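Local atomic coordinates of thiosulfate reductase (Thermus thermophilus, PDB entry 2VPZ), a protein that probably reduces sulfur compounds such as polysulfide or thiosulfate, using a molybdenum centre with two pyranopterin guanosine dinucleotides, together with a [4Fe-4S] cluster. Residues R248-A259 and H304-V315; R107-W117 and V473-P481. All blocks are in the same frame, centred on the assembly; numbering follows the deposited sequence.

Contact 1: R248-A259 and H304-V315; sequences RWLPIKPGTDTA and HTEIPAQVIREV. With MGD (2-amino-5,6-dimercapto-7-methyl-3,7,8a,9-tetrahydro-8-oxa-1,3,9,10-tetraaza-anthracen-4-one guanosine dinucleotide), chain I.
R248 and E314 meet in a salt bridge: NH2 of R248 donates to OE1 of E314 at 2.8 Å, nearly straight and in the guanidinium plane, but on the anti side of the carboxylate. The two flat groups are turned 67° apart. V315 CG2 lies over a face of the guanidinium, 3.8 Å from R248 NE. The bend at chi3 (86°) swings the arginine head toward helix 309-320, where NH1 has a second acid, E318. A methionine in place of R248 would probably leave the E314 and E318 carboxylates without the positive charge they share. Deeper in, L250 CD2 packs against V311 CG1 at 3.9 Å, the two side chains running in opposite directions, and I307 CD1 reaches between L250 CB and I252 CG1, 3.5 Å from the latter. Strand 248-250 edges a parallel sheet beside strand 231-235, and the loop leaving its C-terminal end carries part of the dinucleotide site, as in other nucleotide-binding alpha/beta folds. Here K253 N donates to T305 O (3.1 Å), while T256 OG1 makes a weak bond to H304 O. K253 NZ itself pairs with E613. The type II turn K253-T256, pinned on this side, presents G255 N to O6 of the MGD guanine; MGD N1 donates to D257 OD2 and MGD N2 to D257 OD1, both at 2.9 Å, a pairing consistent with recognition of guanine.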
loop_
_atom_site.group_PDB
_atom_site.type_symbol
_atom_site.label_atom_id
_atom_site.label_comp_id
_atom_site.label_asym_id
_atom_site.label_seq_id
_atom_site.Cartn_x
_atom_site.Cartn_y
_atom_site.Cartn_z
ATOM N N ARG A 248 -1.566 -0.502 22.907
ATOM C CA ARG A 248 -2.213 -1.632 23.590
ATOM C C ARG A 248 -3.720 -1.407 23.908
ATOM O O ARG A 248 -4.095 -0.327 24.363
ATOM C CB ARG A 248 -1.514 -1.972 24.915
ATOM C CG ARG A 248 0.003 -2.028 24.857
ATOM C CD ARG A 248 0.645 -2.268 26.240
ATOM N NE ARG A 248 0.737 -3.689 26.574
ATOM C CZ ARG A 248 1.863 -4.399 26.668
ATOM N NH1 ARG A 248 3.033 -3.821 26.462
ATOM N NH2 ARG A 248 1.819 -5.703 26.941
ATOM N N TRP A 249 -4.585 -2.389 23.633
ATOM C CA TRP A 249 -5.998 -2.297 24.032
ATOM C C TRP A 249 -6.233 -3.363 25.135
ATOM O O TRP A 249 -6.037 -4.541 24.867
ATOM C CB TRP A 249 -7.005 -2.573 22.882
ATOM C CG TRP A 249 -8.521 -2.660 23.330
ATOM C CD1 TRP A 249 -9.154 -1.895 24.288
ATOM C CD2 TRP A 249 -9.550 -3.537 22.791
ATOM N NE1 TRP A 249 -10.489 -2.253 24.377
ATOM C CE2 TRP A 249 -10.755 -3.255 23.480
ATOM C CE3 TRP A 249 -9.558 -4.538 21.800
ATOM C CZ2 TRP A 249 -11.967 -3.935 23.206
ATOM C CZ3 TRP A 249 -10.766 -5.227 21.519
ATOM C CH2 TRP A 249 -11.952 -4.916 22.235
ATOM N N LEU A 250 -6.592 -2.980 26.366
ATOM C CA LEU A 250 -6.912 -3.990 27.402
ATOM C C LEU A 250 -8.482 -4.117 27.487
ATOM O O LEU A 250 -9.141 -3.261 28.113
ATOM C CB LEU A 250 -6.302 -3.649 28.798
ATOM C CG LEU A 250 -4.899 -3.014 28.969
ATOM C CD1 LEU A 250 -4.343 -3.195 30.416
ATOM C CD2 LEU A 250 -3.912 -3.614 27.958
ATOM N N PRO A 251 -9.111 -5.161 26.838
ATOM C CA PRO A 251 -10.579 -5.313 26.910
ATOM C C PRO A 251 -11.115 -5.803 28.273
ATOM O O PRO A 251 -11.607 -6.938 28.388
ATOM C CB PRO A 251 -10.952 -6.270 25.774
ATOM C CG PRO A 251 -9.648 -6.852 25.246
ATOM C CD PRO A 251 -8.484 -6.170 25.979
ATOM N N ILE A 252 -11.028 -4.927 29.275
ATOM C CA ILE A 252 -11.423 -5.186 30.661
ATOM C C ILE A 252 -12.878 -5.589 30.937
ATOM O O ILE A 252 -13.834 -5.101 30.316
ATOM C CB ILE A 252 -11.056 -3.933 31.580
ATOM C CG1 ILE A 252 -10.582 -4.385 32.954
ATOM C CG2 ILE A 252 -12.268 -2.971 31.682
ATOM C CD1 ILE A 252 -10.753 -3.338 34.075
ATOM N N LYS A 253 -13.064 -6.524 31.863
ATOM C CA LYS A 253 -14.415 -6.936 32.223
ATOM C C LYS A 253 -15.028 -5.688 32.926
ATOM O O LYS A 253 -14.389 -5.110 33.810
ATOM C CB LYS A 253 -14.370 -8.168 33.150
ATOM C CG LYS A 253 -15.487 -8.214 34.156
ATOM C CD LYS A 253 -15.613 -9.581 34.809
ATOM C CE LYS A 253 -17.073 -9.935 35.075
ATOM N NZ LYS A 253 -17.222 -11.130 35.962
ATOM N N PRO A 254 -16.264 -5.250 32.522
ATOM C CA PRO A 254 -16.869 -4.068 33.184
ATOM C C PRO A 254 -17.012 -4.013 34.728
ATOM O O PRO A 254 -17.411 -5.016 35.307
ATOM C CB PRO A 254 -18.225 -3.902 32.512
ATOM C CG PRO A 254 -18.106 -4.568 31.184
ATOM C CD PRO A 254 -17.076 -5.700 31.386
ATOM N N GLY A 255 -16.733 -2.829 35.300
ATOM C CA GLY A 255 -16.827 -2.530 36.728
ATOM C C GLY A 255 -15.744 -3.136 37.569
ATOM O O GLY A 255 -15.861 -3.361 38.795
ATOM N N THR A 256 -14.620 -3.352 36.915
ATOM C CA THR A 256 -13.493 -4.054 37.479
ATOM C C THR A 256 -12.119 -3.313 37.483
ATOM O O THR A 256 -11.083 -3.890 37.843
ATOM C CB THR A 256 -13.428 -5.436 36.693
ATOM O OG1 THR A 256 -13.645 -6.516 37.576
ATOM C CG2 THR A 256 -12.136 -5.613 35.906
ATOM N N ASP A 257 -12.140 -2.021 37.157
ATOM C CA ASP A 257 -10.953 -1.163 37.077
ATOM C C ASP A 257 -10.161 -0.914 38.348
ATOM O O ASP A 257 -8.944 -0.680 38.310
ATOM C CB ASP A 257 -11.320 0.188 36.452
ATOM C CG ASP A 257 -12.007 0.062 35.100
ATOM O OD1 ASP A 257 -11.339 0.304 34.067
ATOM O OD2 ASP A 257 -13.189 -0.306 35.078
ATOM N N THR A 258 -10.829 -0.942 39.486
ATOM C CA THR A 258 -10.093 -0.707 40.712
ATOM C C THR A 258 -9.144 -1.899 41.017
ATOM O O THR A 258 -8.109 -1.695 41.633
ATOM C CB THR A 258 -11.036 -0.427 41.930
ATOM O OG1 THR A 258 -12.126 0.392 41.522
ATOM C CG2 THR A 258 -10.246 0.299 43.048
ATOM N N ALA A 259 -9.472 -3.114 40.563
ATOM C CA ALA A 259 -8.596 -4.286 40.792
ATOM C C ALA A 259 -7.293 -4.212 39.960
ATOM O O ALA A 259 -6.231 -4.681 40.386
ATOM C CB ALA A 259 -9.336 -5.623 40.491
ATOM N N HIS A 304 -10.328 -11.424 38.270
ATOM C CA HIS A 304 -11.530 -10.576 38.244
ATOM C C HIS A 304 -11.593 -9.674 36.977
ATOM O O HIS A 304 -12.649 -9.445 36.392
ATOM C CB HIS A 304 -11.596 -9.619 39.484
ATOM C CG HIS A 304 -11.493 -10.273 40.832
ATOM N ND1 HIS A 304 -12.494 -11.028 41.381
ATOM C CD2 HIS A 304 -10.510 -10.254 41.750
ATOM C CE1 HIS A 304 -12.138 -11.453 42.574
ATOM N NE2 HIS A 304 -10.932 -10.995 42.822
ATOM N N THR A 305 -10.433 -9.179 36.587
ATOM C CA THR A 305 -10.199 -8.234 35.498
ATOM C C THR A 305 -10.297 -8.876 34.096
ATOM O O THR A 305 -10.885 -8.331 33.136
ATOM C CB THR A 305 -8.817 -7.561 35.864
ATOM O OG1 THR A 305 -9.010 -6.216 36.291
ATOM C CG2 THR A 305 -7.794 -7.737 34.759
ATOM N N GLU A 306 -9.750 -10.073 34.031
ATOM C CA GLU A 306 -9.745 -10.894 32.847
ATOM C C GLU A 306 -8.661 -10.540 31.850
ATOM O O GLU A 306 -8.648 -11.024 30.720
ATOM C CB GLU A 306 -11.118 -10.883 32.216
ATOM C CG GLU A 306 -12.020 -11.960 32.763
ATOM C CD GLU A 306 -13.306 -12.056 31.994
ATOM O OE1 GLU A 306 -13.276 -11.714 30.793
ATOM O OE2 GLU A 306 -14.322 -12.475 32.589
ATOM N N ILE A 307 -7.762 -9.672 32.292
ATOM C CA ILE A 307 -6.592 -9.233 31.533
ATOM C C ILE A 307 -5.461 -10.172 32.037
ATOM O O ILE A 307 -5.294 -10.305 33.260
ATOM C CB ILE A 307 -6.234 -7.758 31.884
ATOM C CG1 ILE A 307 -7.295 -6.817 31.339
ATOM C CG2 ILE A 307 -4.788 -7.416 31.433
ATOM C CD1 ILE A 307 -7.342 -5.512 32.105
ATOM N N PRO A 308 -4.677 -10.821 31.129
ATOM C CA PRO A 308 -3.598 -11.721 31.598
ATOM C C PRO A 308 -2.599 -11.076 32.613
ATOM O O PRO A 308 -2.325 -9.874 32.531
ATOM C CB PRO A 308 -2.902 -12.181 30.302
ATOM C CG PRO A 308 -3.916 -11.891 29.181
ATOM C CD PRO A 308 -4.624 -10.629 29.671
ATOM N N ALA A 309 -2.058 -11.850 33.558
ATOM C CA ALA A 309 -1.117 -11.298 34.548
ATOM C C ALA A 309 0.194 -10.689 33.978
ATOM O O ALA A 309 0.721 -9.735 34.558
ATOM C CB ALA A 309 -0.790 -12.354 35.638
ATOM N N GLN A 310 0.706 -11.226 32.861
ATOM C CA GLN A 310 1.943 -10.729 32.192
ATOM C C GLN A 310 1.684 -9.299 31.675
ATOM O O GLN A 310 2.485 -8.369 31.915
ATOM C CB GLN A 310 2.399 -11.663 31.047
ATOM C CG GLN A 310 3.699 -11.237 30.282
ATOM C CD GLN A 310 5.004 -11.273 31.114
ATOM O OE1 GLN A 310 5.121 -10.601 32.153
ATOM N NE2 GLN A 310 5.993 -12.051 30.646
ATOM N N VAL A 311 0.560 -9.132 30.980
ATOM C CA VAL A 311 0.122 -7.830 30.486
ATOM C C VAL A 311 0.011 -6.842 31.680
ATOM O O VAL A 311 0.546 -5.742 31.591
ATOM C CB VAL A 311 -1.244 -7.947 29.731
ATOM C CG1 VAL A 311 -1.776 -6.546 29.337
ATOM C CG2 VAL A 311 -1.070 -8.828 28.497
ATOM N N ILE A 312 -0.624 -7.209 32.800
ATOM C CA ILE A 312 -0.716 -6.274 33.950
ATOM C C ILE A 312 0.663 -5.772 34.461
ATOM O O ILE A 312 0.841 -4.583 34.768
ATOM C CB ILE A 312 -1.557 -6.875 35.132
ATOM C CG1 ILE A 312 -2.969 -7.211 34.619
ATOM C CG2 ILE A 312 -1.517 -5.900 36.350
ATOM C CD1 ILE A 312 -3.986 -7.774 35.617
ATOM N N ARG A 313 1.621 -6.692 34.521
ATOM C CA ARG A 313 3.021 -6.445 34.894
ATOM C C ARG A 313 3.772 -5.548 33.894
ATOM O O ARG A 313 4.384 -4.539 34.279
ATOM C CB ARG A 313 3.791 -7.754 35.011
ATOM C CG ARG A 313 3.950 -8.176 36.414
ATOM C CD ARG A 313 4.907 -9.302 36.649
ATOM N NE ARG A 313 4.411 -9.931 37.849
ATOM C CZ ARG A 313 3.603 -10.976 37.866
ATOM N NH1 ARG A 313 3.227 -11.543 36.727
ATOM N NH2 ARG A 313 3.094 -11.384 39.020
ATOM N N GLU A 314 3.756 -5.955 32.628
ATOM C CA GLU A 314 4.387 -5.218 31.522
ATOM C C GLU A 314 3.895 -3.758 31.470
ATOM O O GLU A 314 4.707 -2.835 31.339
ATOM C CB GLU A 314 4.116 -5.908 30.174
ATOM C CG GLU A 314 5.194 -6.884 29.677
ATOM C CD GLU A 314 4.745 -7.809 28.513
ATOM O OE1 GLU A 314 4.048 -7.342 27.573
ATOM O OE2 GLU A 314 5.119 -9.006 28.551
ATOM N N VAL A 315 2.589 -3.528 31.563
ATOM C CA VAL A 315 2.099 -2.152 31.545
ATOM C C VAL A 315 2.655 -1.310 32.717
ATOM O O VAL A 315 3.062 -0.177 32.488
ATOM C CB VAL A 315 0.523 -2.083 31.475
ATOM C CG1 VAL A 315 0.023 -0.609 31.603
ATOM C CG2 VAL A 315 0.060 -2.680 30.150
HETATM P PB MGD I . -16.120 7.895 29.942
HETATM O O1B MGD I . -17.366 7.508 30.634
HETATM O O2B MGD I . -14.849 7.828 30.624
HETATM O O3B MGD I . -16.597 9.349 29.476
HETATM O O3A MGD I . -16.961 11.471 28.117
HETATM P PA MGD I . -15.884 10.681 28.956
HETATM O O1A MGD I . -15.536 11.626 30.008
HETATM O O2A MGD I . -14.759 10.369 28.089
HETATM O "O5'" MGD I . -15.955 7.064 28.636
HETATM C "C5'" MGD I . -16.950 6.470 27.799
HETATM C "C4'" MGD I . -16.274 5.140 27.509
HETATM O "O4'" MGD I . -16.320 4.506 28.777
HETATM C "C3'" MGD I . -16.979 4.152 26.542
HETATM O "O3'" MGD I . -16.050 3.635 25.554
HETATM C "C2'" MGD I . -17.452 2.976 27.433
HETATM O "O2'" MGD I . -17.076 1.750 26.819
HETATM C "C1'" MGD I . -16.523 3.090 28.616
HETATM N N9 MGD I . -16.765 2.243 29.816
HETATM C C8 MGD I . -17.980 1.815 30.284
HETATM N N7 MGD I . -17.845 1.047 31.402
HETATM C C5 MGD I . -16.512 0.958 31.646
HETATM C C6 MGD I . -15.671 0.231 32.619
HETATM O O6 MGD I . -16.253 -0.399 33.509
HETATM N N1 MGD I . -14.347 0.357 32.557
HETATM C C2 MGD I . -13.735 1.071 31.574
HETATM N N2 MGD I . -12.358 1.168 31.546
HETATM N N3 MGD I . -14.441 1.765 30.629
HETATM C C4 MGD I . -15.802 1.750 30.611
HETATM C C10 MGD I . -18.032 12.280 28.552
HETATM C C11 MGD I . -17.513 13.678 28.455
HETATM O O11 MGD I . -17.356 13.997 27.064
HETATM C C12 MGD I . -18.299 14.702 29.313
HETATM S S12 MGD I . -18.606 14.438 30.947
HETATM C C13 MGD I . -18.786 15.892 28.807
HETATM S S13 MGD I . -19.534 17.029 29.831
HETATM C C14 MGD I . -18.638 16.228 27.346
HETATM N N15 MGD I . -19.798 16.077 26.547
HETATM C C16 MGD I . -19.711 15.870 25.194
HETATM C C17 MGD I . -20.885 15.745 24.259
HETATM O O17 MGD I . -22.055 15.892 24.711
HETATM N N18 MGD I . -20.667 15.564 22.912
HETATM C C19 MGD I . -19.390 15.402 22.481
HETATM N N19 MGD I . -19.231 15.145 21.197
HETATM N N20 MGD I . -18.247 15.452 23.244
HETATM C C21 MGD I . -18.386 15.726 24.578
HETATM N N22 MGD I . -17.353 15.775 25.403
HETATM C C23 MGD I . -17.450 15.467 26.792
#

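Contact 2: R107-W117 and V473-P481; sequences RGEGKYRVATW and VMWADVILP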
loop_
_atom_site.group_PDB
_atom_site.type_symbol
_atom_site.label_atom_id
_atom_site.label_comp_id
_atom_site.label_asym_id
_atom_site.label_seq_id
_atom_site.Cartn_x
_atom_site.Cartn_y
_atom_site.Cartn_z
ATOM N N ARG A 107 -50.271 19.439 34.186
ATOM C CA ARG A 107 -48.865 19.587 33.752
ATOM C C ARG A 107 -48.558 18.286 32.941
ATOM O O ARG A 107 -48.680 17.176 33.472
ATOM C CB ARG A 107 -47.893 19.655 34.951
ATOM C CG ARG A 107 -47.500 21.036 35.455
ATOM C CD ARG A 107 -46.944 20.949 36.879
ATOM N NE ARG A 107 -47.122 22.182 37.633
ATOM C CZ ARG A 107 -47.086 22.308 38.961
ATOM N NH1 ARG A 107 -46.868 21.240 39.715
ATOM N NH2 ARG A 107 -47.278 23.491 39.535
ATOM N N GLY A 108 -48.159 18.404 31.670
ATOM C CA GLY A 108 -47.903 17.238 30.836
ATOM C C GLY A 108 -48.748 17.399 29.586
ATOM O O GLY A 108 -48.272 17.377 28.442
ATOM N N GLU A 109 -50.053 17.530 29.835
ATOM C CA GLU A 109 -51.064 17.868 28.800
ATOM C C GLU A 109 -50.308 19.140 28.258
ATOM O O GLU A 109 -49.672 19.817 29.053
ATOM C CB GLU A 109 -52.344 18.247 29.558
ATOM C CG GLU A 109 -53.627 18.547 28.792
ATOM C CD GLU A 109 -54.803 18.720 29.761
ATOM O OE1 GLU A 109 -54.801 17.998 30.789
ATOM O OE2 GLU A 109 -55.692 19.554 29.515
ATOM N N GLY A 110 -50.364 19.500 26.982
ATOM C CA GLY A 110 -49.606 20.669 26.539
ATOM C C GLY A 110 -50.292 21.997 26.217
ATOM O O GLY A 110 -49.956 22.646 25.222
ATOM N N LYS A 111 -51.238 22.404 27.073
ATOM C CA LYS A 111 -52.046 23.654 26.919
ATOM C C LYS A 111 -51.448 24.964 27.496
ATOM O O LYS A 111 -51.323 25.096 28.708
ATOM C CB LYS A 111 -53.470 23.442 27.501
ATOM C CG LYS A 111 -54.578 23.150 26.475
ATOM C CD LYS A 111 -54.886 21.659 26.350
ATOM C CE LYS A 111 -56.032 21.266 27.277
ATOM N NZ LYS A 111 -56.797 20.079 26.776
ATOM N N TYR A 112 -51.122 25.921 26.623
ATOM C CA TYR A 112 -50.512 27.209 26.965
ATOM C C TYR A 112 -51.202 28.415 26.322
ATOM O O TYR A 112 -51.921 28.260 25.344
ATOM C CB TYR A 112 -49.050 27.227 26.517
ATOM C CG TYR A 112 -48.203 26.314 27.306
ATOM C CD1 TYR A 112 -48.029 24.972 26.946
ATOM C CD2 TYR A 112 -47.706 26.728 28.538
ATOM C CE1 TYR A 112 -47.400 24.075 27.794
ATOM C CE2 TYR A 112 -47.073 25.863 29.398
ATOM C CZ TYR A 112 -46.912 24.524 29.030
ATOM O OH TYR A 112 -46.339 23.646 29.899
ATOM N N ARG A 113 -50.971 29.606 26.882
ATOM C CA ARG A 113 -51.478 30.838 26.284
ATOM C C ARG A 113 -50.318 31.849 26.347
ATOM O O ARG A 113 -49.551 31.879 27.330
ATOM C CB ARG A 113 -52.722 31.383 27.024
ATOM C CG ARG A 113 -52.478 31.796 28.467
ATOM C CD ARG A 113 -53.693 32.419 29.171
ATOM N NE ARG A 113 -53.311 33.386 30.201
ATOM C CZ ARG A 113 -52.798 33.099 31.396
ATOM N NH1 ARG A 113 -52.597 31.837 31.749
ATOM N NH2 ARG A 113 -52.449 34.074 32.244
ATOM N N VAL A 114 -50.155 32.633 25.289
ATOM C CA VAL A 114 -49.093 33.629 25.187
ATOM C C VAL A 114 -49.255 34.680 26.300
ATOM O O VAL A 114 -50.369 34.953 26.773
ATOM C CB VAL A 114 -49.058 34.296 23.741
ATOM C CG1 VAL A 114 -50.312 35.148 23.494
ATOM C CG2 VAL A 114 -47.776 35.123 23.546
ATOM N N ALA A 115 -48.132 35.233 26.756
ATOM C CA ALA A 115 -48.108 36.218 27.822
ATOM C C ALA A 115 -47.047 37.250 27.550
ATOM O O ALA A 115 -46.223 37.133 26.627
ATOM C CB ALA A 115 -47.836 35.540 29.188
ATOM N N THR A 116 -47.070 38.260 28.396
ATOM C CA THR A 116 -46.174 39.381 28.309
ATOM C C THR A 116 -44.985 39.148 29.284
ATOM O O THR A 116 -45.130 38.428 30.264
ATOM C CB THR A 116 -47.009 40.679 28.657
ATOM O OG1 THR A 116 -46.692 41.720 27.740
ATOM C CG2 THR A 116 -46.795 41.124 30.103
ATOM N N TRP A 117 -43.800 39.681 28.995
ATOM C CA TRP A 117 -42.691 39.501 29.944
ATOM C C TRP A 117 -43.081 40.003 31.340
ATOM O O TRP A 117 -42.720 39.404 32.368
ATOM C CB TRP A 117 -41.415 40.212 29.480
ATOM C CG TRP A 117 -40.579 39.351 28.574
ATOM C CD1 TRP A 117 -40.464 39.447 27.205
ATOM C CD2 TRP A 117 -39.783 38.210 28.959
ATOM N NE1 TRP A 117 -39.655 38.442 26.733
ATOM C CE2 TRP A 117 -39.221 37.672 27.781
ATOM C CE3 TRP A 117 -39.490 37.593 30.191
ATOM C CZ2 TRP A 117 -38.374 36.527 27.792
ATOM C CZ3 TRP A 117 -38.649 36.452 30.215
ATOM C CH2 TRP A 117 -38.102 35.939 29.013
ATOM N N VAL A 473 -39.813 20.925 29.074
ATOM C CA VAL A 473 -40.126 22.359 29.102
ATOM C C VAL A 473 -41.671 22.527 29.007
ATOM O O VAL A 473 -42.265 23.442 29.610
ATOM C CB VAL A 473 -39.445 23.158 27.911
ATOM C CG1 VAL A 473 -39.910 24.622 27.885
ATOM C CG2 VAL A 473 -37.900 23.071 28.013
ATOM N N MET A 474 -42.312 21.630 28.267
ATOM C CA MET A 474 -43.754 21.626 28.080
ATOM C C MET A 474 -44.555 20.954 29.225
ATOM O O MET A 474 -45.689 20.510 29.042
ATOM C CB MET A 474 -44.137 21.046 26.699
ATOM C CG MET A 474 -43.289 21.563 25.513
ATOM S SD MET A 474 -43.244 23.384 25.389
ATOM C CE MET A 474 -44.994 23.760 24.946
ATOM N N TRP A 475 -43.935 20.858 30.402
ATOM C CA TRP A 475 -44.597 20.366 31.641
ATOM C C TRP A 475 -44.635 21.540 32.625
ATOM O O TRP A 475 -45.084 21.389 33.763
ATOM C CB TRP A 475 -43.839 19.226 32.322
ATOM C CG TRP A 475 -44.186 17.865 31.827
ATOM C CD1 TRP A 475 -44.146 17.416 30.530
ATOM C CD2 TRP A 475 -44.629 16.753 32.618
ATOM N NE1 TRP A 475 -44.533 16.098 30.474
ATOM C CE2 TRP A 475 -44.823 15.662 31.739
ATOM C CE3 TRP A 475 -44.856 16.567 33.989
ATOM C CZ2 TRP A 475 -45.267 14.404 32.183
ATOM C CZ3 TRP A 475 -45.294 15.323 34.444
ATOM C CH2 TRP A 475 -45.485 14.247 33.531
ATOM N N ALA A 476 -44.165 22.705 32.200
ATOM C CA ALA A 476 -44.098 23.877 33.070
ATOM C C ALA A 476 -45.290 24.865 33.187
ATOM O O ALA A 476 -46.074 25.008 32.227
ATOM C CB ALA A 476 -42.814 24.712 32.682
ATOM N N ASP A 477 -45.453 25.486 34.370
ATOM C CA ASP A 477 -46.434 26.583 34.581
ATOM C C ASP A 477 -45.424 27.724 34.180
ATOM O O ASP A 477 -44.448 27.920 34.883
ATOM C CB ASP A 477 -46.825 26.858 36.073
ATOM C CG ASP A 477 -46.809 25.629 36.963
ATOM O OD1 ASP A 477 -47.444 24.626 36.574
ATOM O OD2 ASP A 477 -46.177 25.677 38.050
ATOM N N VAL A 478 -45.643 28.463 33.095
ATOM C CA VAL A 478 -44.663 29.481 32.668
ATOM C C VAL A 478 -43.345 28.933 32.090
ATOM O O VAL A 478 -42.533 28.253 32.773
ATOM C CB VAL A 478 -44.214 30.552 33.777
ATOM C CG1 VAL A 478 -43.864 31.903 33.091
ATOM C CG2 VAL A 478 -45.281 30.770 34.842
ATOM N N ILE A 479 -43.164 29.262 30.808
ATOM C CA ILE A 479 -42.025 28.942 29.955
ATOM C C ILE A 479 -41.455 30.332 29.607
ATOM O O ILE A 479 -42.204 31.190 29.158
ATOM C CB ILE A 479 -42.478 28.239 28.602
ATOM C CG1 ILE A 479 -43.055 26.852 28.862
ATOM C CG2 ILE A 479 -41.281 28.159 27.615
ATOM C CD1 ILE A 479 -44.037 26.331 27.784
ATOM N N LEU A 480 -40.159 30.569 29.821
ATOM C CA LEU A 480 -39.535 31.861 29.471
ATOM C C LEU A 480 -38.479 31.624 28.361
ATOM O O LEU A 480 -37.515 30.879 28.586
ATOM C CB LEU A 480 -38.907 32.526 30.730
ATOM C CG LEU A 480 -39.776 32.646 32.004
ATOM C CD1 LEU A 480 -38.976 33.259 33.168
ATOM C CD2 LEU A 480 -41.057 33.478 31.724
ATOM N N PRO A 481 -38.645 32.242 27.149
ATOM C CA PRO A 481 -37.654 32.046 26.070
ATOM C C PRO A 481 -36.338 32.821 26.198
ATOM O O PRO A 481 -36.350 34.060 26.111
ATOM C CB PRO A 481 -38.434 32.370 24.799
ATOM C CG PRO A 481 -39.438 33.429 25.245
ATOM C CD PRO A 481 -39.766 33.092 26.712
HETATM O O HOH W 1 -48.016 21.192 30.345
#
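Edge strand 479-481 of a parallel sheet and the loop before it are covered by a beta hairpin (strands 99-101 and 112-114) and by the start of helix 117-134. At the hairpin tip, G108 CA sits over the five-membered ring of W475, a CH-pi contact 3.5 Å from its centroid. The R107 chain is stretched out and grips D477 side-on: NE meets the syn lone pair of OD1 at 2.7 Å in the guanidinium plane, whereas NH2 reaches OD2, which lies well out of that plane, at 2.9 Å. R101 adds a second charge on OD1, and the L456 and L459 carbonyls take R107 NH1. Water 1 links G108 N to M474 O. Further along, hairpin and sheet come together through L99, whose backbone bonds to I479. Y112 OH donates to A476 O at 2.7 Å, on a lone pair in the carbonyl plane. I479 CD1 lies over one face of the Y112 ring, 3.7 Å from its centroid, and M474 CE, folded back at chi2 (-54°) and chi3 (-67°), comes obliquely to Y112 CE1. W117 points its ring edge at P481 O, 3.6 Å from CZ2, with L480 CB near CH2; its NE1 is bonded to D514 O.

Overall arrangement
Contacts 1 and 2 lie on opposite sides of the chain's centre, their centres about 52 Å apart and their nearest atoms about 33 Å, so they do not touch. Along the chain the order is 107-117, 248-259, 304-315, 473-481: contact 2 joins the two ends of a long span within which contact 1 makes a much shorter closure. All four segments belong to the molybdopterin oxidoreductase region of the chain, but they serve different parallel sheets, contact 1 the one edged by strand 248-250 and contact 2 the one edged by strand 479-481. Contact 1 holds a guanine-binding turn, whereas contact 2 is structural packing, although the V473 side chain comes within about 5 Å of a bound MGD.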